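Side-chain contacts in fructose-bisphosphatase (Pyrococcus horikoshii, PDB 1VDW), which probably hydrolyses fructose 1,6-bisphosphate to fructose 6-phosphate and phosphate, as a magnesium-dependent homodimer of the inositol monophosphatase superfamily: residues I208-E211 with I215-D218; A114-P119 with A174-L179. All blocks are in the same frame, centred on the assembly; numbering follows the deposited sequence.

Contact 1 of 2, residues I208-E211 with I215-D218; sequences IARE and IVKD
Arg-210 reaches Val-216 because its CG stands anti to its own carbonyl carbon (chi1 -84°) and the chain then runs straight from CG to NE. Val-216 turns CG2 anti to its carbonyl carbon, which sets that methyl against the arginine chain. The two side chains cross at about a right angle. Arg-210 CG lies 3.9 Å from Val-216 CG2, and Arg-210 NE lies 3.9 Å from Val-216 CB. The aliphatic part of the arginine thus packs on the valine, and the guanidinium passes on to the strand backbone.

There Arg-210 NH2 donates to Val-216 O at 3.1 Å. The donor lies in the carbonyl plane, on a lone pair. The bond is bent, with an N-H...O angle of 144°, and the oxygen sits at the guanidinium edge, 20° out of its plane. One water makes a second link. It accepts from Arg-210 NE at 3.0 Å and from Val-216 N at 2.9 Å. Both backbone polar atoms of Val-216 are therefore tied to the same guanidinium group, one directly and one through the water. These links should restrict rotation of the group. The strongest polar partner of Arg-210 is Val-224 O, which also accepts from NH2, so the arginine ties helix 199-211 to the chain that follows the strand as well.

The contact closes a tight helix-to-strand connection, with three residues between its two segments. Val-216 is buried, while Arg-210 is partly exposed. No other chain of the assembly touches the two segments. Strand 215-217 is an outermost strand of its five-stranded sheet and pairs antiparallel with strand 234-239. Ile-215 and Lys-217 point away from helix 199-211, and their side chains touch helix 242-250. The strand thus lies between helix 199-211 on one face and helix 242-250 on the other.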
# COMPACT_ATOMS: atom_id res chain seq x y z
N ILE A 208 6.97 18.66 4.37
CA ILE A 208 7.60 17.69 5.24
C ILE A 208 8.80 17.00 4.60
O ILE A 208 9.86 16.87 5.22
CB ILE A 208 6.55 16.66 5.72
CG1 ILE A 208 5.54 17.37 6.62
CG2 ILE A 208 7.22 15.51 6.46
CD1 ILE A 208 4.29 16.56 6.91
N ALA A 209 8.65 16.57 3.35
CA ALA A 209 9.75 15.90 2.66
C ALA A 209 10.93 16.86 2.46
O ALA A 209 12.08 16.48 2.67
CB ALA A 209 9.28 15.36 1.32
N ARG A 210 10.65 18.10 2.07
CA ARG A 210 11.72 19.06 1.87
C ARG A 210 12.51 19.32 3.14
O ARG A 210 13.74 19.30 3.11
CB ARG A 210 11.17 20.38 1.34
CG ARG A 210 10.98 20.37 -0.15
CD ARG A 210 10.36 21.66 -0.65
NE ARG A 210 10.45 21.71 -2.10
CZ ARG A 210 9.72 22.51 -2.87
NH1 ARG A 210 8.83 23.33 -2.33
NH2 ARG A 210 9.87 22.47 -4.19
N GLU A 211 11.82 19.56 4.25
CA GLU A 211 12.54 19.82 5.49
C GLU A 211 13.35 18.59 5.92
O GLU A 211 14.36 18.72 6.61
CB GLU A 211 11.56 20.24 6.59
CG GLU A 211 12.21 20.61 7.92
CD GLU A 211 13.31 21.66 7.81
OE1 GLU A 211 13.15 22.64 7.05
OE2 GLU A 211 14.33 21.51 8.51
N ILE A 215 14.45 16.53 -2.35
CA ILE A 215 14.45 17.50 -3.43
C ILE A 215 13.13 17.23 -4.15
O ILE A 215 12.83 16.08 -4.48
CB ILE A 215 15.62 17.25 -4.40
CG1 ILE A 215 16.94 17.35 -3.63
CG2 ILE A 215 15.59 18.27 -5.54
CD1 ILE A 215 18.14 16.86 -4.41
N VAL A 216 12.32 18.26 -4.36
CA VAL A 216 11.02 18.09 -5.01
C VAL A 216 10.91 19.01 -6.22
O VAL A 216 10.81 20.23 -6.08
CB VAL A 216 9.86 18.38 -4.03
CG1 VAL A 216 8.53 18.04 -4.69
CG2 VAL A 216 10.04 17.59 -2.74
N LYS A 217 10.92 18.42 -7.41
CA LYS A 217 10.84 19.20 -8.63
C LYS A 217 9.71 18.79 -9.56
O LYS A 217 9.06 17.76 -9.35
CB LYS A 217 12.18 19.11 -9.37
CG LYS A 217 13.32 19.76 -8.59
CD LYS A 217 14.67 19.54 -9.25
CE LYS A 217 15.76 20.31 -8.51
NZ LYS A 217 17.11 20.09 -9.10
N ASP A 218 9.46 19.61 -10.57
CA ASP A 218 8.41 19.33 -11.54
C ASP A 218 9.04 18.75 -12.81
O ASP A 218 10.23 18.45 -12.84
CB ASP A 218 7.60 20.59 -11.88
CG ASP A 218 8.46 21.73 -12.42
OD1 ASP A 218 9.52 21.48 -13.02
OD2 ASP A 218 8.04 22.90 -12.26
O HOH W 1 12.97 21.01 -3.63

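Contact 2 of 2, residues A114-P119 with A174-L179; sequences AFIYEP and AIALEL. With EDO (1,2-ethanediol), chain C.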
# COMPACT_ATOMS: atom_id res chain seq x y z
N ALA A 114 3.31 21.98 8.76
CA ALA A 114 2.52 21.03 8.01
C ALA A 114 2.50 19.72 8.77
O ALA A 114 3.44 19.40 9.50
CB ALA A 114 3.12 20.81 6.62
N PHE A 115 1.41 18.98 8.63
CA PHE A 115 1.33 17.68 9.27
C PHE A 115 0.55 16.73 8.40
O PHE A 115 -0.28 17.14 7.57
CB PHE A 115 0.71 17.77 10.68
CG PHE A 115 -0.79 17.86 10.71
CD1 PHE A 115 -1.58 16.71 10.63
CD2 PHE A 115 -1.42 19.09 10.87
CE1 PHE A 115 -2.97 16.79 10.71
CE2 PHE A 115 -2.81 19.18 10.95
CZ PHE A 115 -3.59 18.03 10.88
N ILE A 116 0.87 15.46 8.55
CA ILE A 116 0.19 14.38 7.86
C ILE A 116 -0.09 13.36 8.95
O ILE A 116 0.83 12.93 9.66
CB ILE A 116 1.07 13.75 6.75
CG1 ILE A 116 1.20 14.73 5.58
CG2 ILE A 116 0.44 12.43 6.27
CD1 ILE A 116 2.23 14.31 4.54
N TYR A 117 -1.36 12.98 9.08
CA TYR A 117 -1.79 12.00 10.07
C TYR A 117 -2.10 10.68 9.37
O TYR A 117 -2.98 10.62 8.50
CB TYR A 117 -3.04 12.52 10.80
CG TYR A 117 -3.67 11.54 11.77
CD1 TYR A 117 -2.87 10.81 12.66
CD2 TYR A 117 -5.05 11.35 11.83
CE1 TYR A 117 -3.44 9.91 13.57
CE2 TYR A 117 -5.62 10.45 12.73
CZ TYR A 117 -4.81 9.74 13.60
OH TYR A 117 -5.36 8.85 14.49
N GLU A 118 -1.36 9.63 9.73
CA GLU A 118 -1.54 8.30 9.14
C GLU A 118 -2.18 7.50 10.29
O GLU A 118 -1.50 6.85 11.08
CB GLU A 118 -0.17 7.74 8.76
CG GLU A 118 -0.23 6.35 8.16
CD GLU A 118 1.12 5.78 7.75
OE1 GLU A 118 2.18 6.31 8.15
OE2 GLU A 118 1.11 4.75 7.03
N PRO A 119 -3.52 7.53 10.37
CA PRO A 119 -4.26 6.85 11.43
C PRO A 119 -4.10 5.36 11.70
O PRO A 119 -4.07 4.95 12.85
CB PRO A 119 -5.72 7.21 11.12
CG PRO A 119 -5.73 7.32 9.66
CD PRO A 119 -4.46 8.08 9.38
N ALA A 174 -2.27 7.11 -1.98
CA ALA A 174 -2.32 8.20 -1.00
C ALA A 174 -0.97 8.91 -1.07
O ALA A 174 -0.05 8.62 -0.31
CB ALA A 174 -2.56 7.67 0.40
N ILE A 175 -0.88 9.87 -1.99
CA ILE A 175 0.37 10.58 -2.21
C ILE A 175 0.95 11.24 -0.95
O ILE A 175 2.17 11.35 -0.82
CB ILE A 175 0.21 11.63 -3.35
CG1 ILE A 175 1.56 11.91 -3.99
CG2 ILE A 175 -0.39 12.93 -2.81
CD1 ILE A 175 2.10 10.73 -4.79
N ALA A 176 0.09 11.68 -0.04
CA ALA A 176 0.59 12.30 1.18
C ALA A 176 1.45 11.30 1.95
O ALA A 176 2.52 11.65 2.46
CB ALA A 176 -0.56 12.78 2.06
N LEU A 177 0.98 10.06 2.04
CA LEU A 177 1.75 9.04 2.74
C LEU A 177 3.01 8.69 1.99
O LEU A 177 4.05 8.46 2.60
CB LEU A 177 0.93 7.77 2.94
CG LEU A 177 -0.24 7.88 3.92
CD1 LEU A 177 -0.87 6.51 4.08
CD2 LEU A 177 0.26 8.40 5.27
N GLU A 178 2.94 8.65 0.66
CA GLU A 178 4.13 8.30 -0.08
C GLU A 178 5.21 9.36 0.11
O GLU A 178 6.38 9.03 0.26
CB GLU A 178 3.74 8.04 -1.54
CG GLU A 178 3.06 6.67 -1.63
CD GLU A 178 2.17 6.48 -2.84
OE1 GLU A 178 1.20 7.24 -3.00
OE2 GLU A 178 2.44 5.54 -3.63
N LEU A 179 4.81 10.63 0.16
CA LEU A 179 5.77 11.70 0.41
C LEU A 179 6.29 11.62 1.85
O LEU A 179 7.46 11.87 2.11
CB LEU A 179 5.12 13.05 0.14
CG LEU A 179 4.94 13.35 -1.36
CD1 LEU A 179 4.01 14.53 -1.54
CD2 LEU A 179 6.31 13.63 -1.99
C1 EDO C . -4.73 11.86 -5.03
O1 EDO C . -5.94 11.48 -4.38
C2 EDO C . -3.61 11.99 -3.99
O2 EDO C . -3.40 10.73 -3.32
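Glu-118 is a buried glutamate whose carbon chain packs on a methyl of Leu-177 while its carboxylate is bonded to other residues. Its CG is anti to the backbone N (chi1 179°) and the chain stays extended beyond it. The two side chains cross at about a right angle. Leu-177 CD2 meets Glu-118 CG at 3.6 Å and Glu-118 CD at 3.7 Å. The acid is satisfied by outside partners: OE1 has a salt bridge to Arg-123 and a hydrogen bond to Tyr-125, and OE2 bonds to Tyr-181. Glu-118 also packs on Pro-97 of the second subunit.

Ile-116 fills the other half. Ile-116 CD1 touches Ala-176 CB at 4.0 Å and comes to 3.4 Å from Ala-176 O. Ile-116 CG2 meets Leu-177 CD2 at 4.2 Å. Leu-177 CD2 thus fits between Ile-116 and Glu-118, two residues on the same side of the strand. The axes of strand 114-118 and helix 175-179 cross at -107° and approach to 9.2 Å.

At the start of the helix, Ile-175 N donates to O2 of 1,2-ethanediol at 3.0 Å, nearly straight at 168°. The diol, probably from the crystallisation liquor, also bonds to Asp-87 OD1. Asp-87, a predicted magnesium ligand, accepts from Ala-176 N through OD2. The arrangement is typical of the inositol monophosphatase fold, with helices packed between two sheets and a helix N-terminus beside the predicted metal site.

Overall arrangement
Contact 2 is the core contact, its centre about 5 Å from the centre of the chain, with all four touching residues buried. Contact 1 is partly buried and its centre lies about 11 Å out, the two contact centres being 14 Å apart. The two contacts hold different elements: contact 2 sets a helix on the eight-stranded sheet, while contact 1 joins a helix to the edge of the five-stranded sheet. But helix 199-211 of contact 1 also packs on strand 110-118 of contact 2, with Ile-208 CD1 3.8 Å from Ile-116 CG1. Direct and water-mediated hydrogen bonds join the segments of the partly exposed contact 1, whereas the buried contact 2 is joined by van der Waals packing.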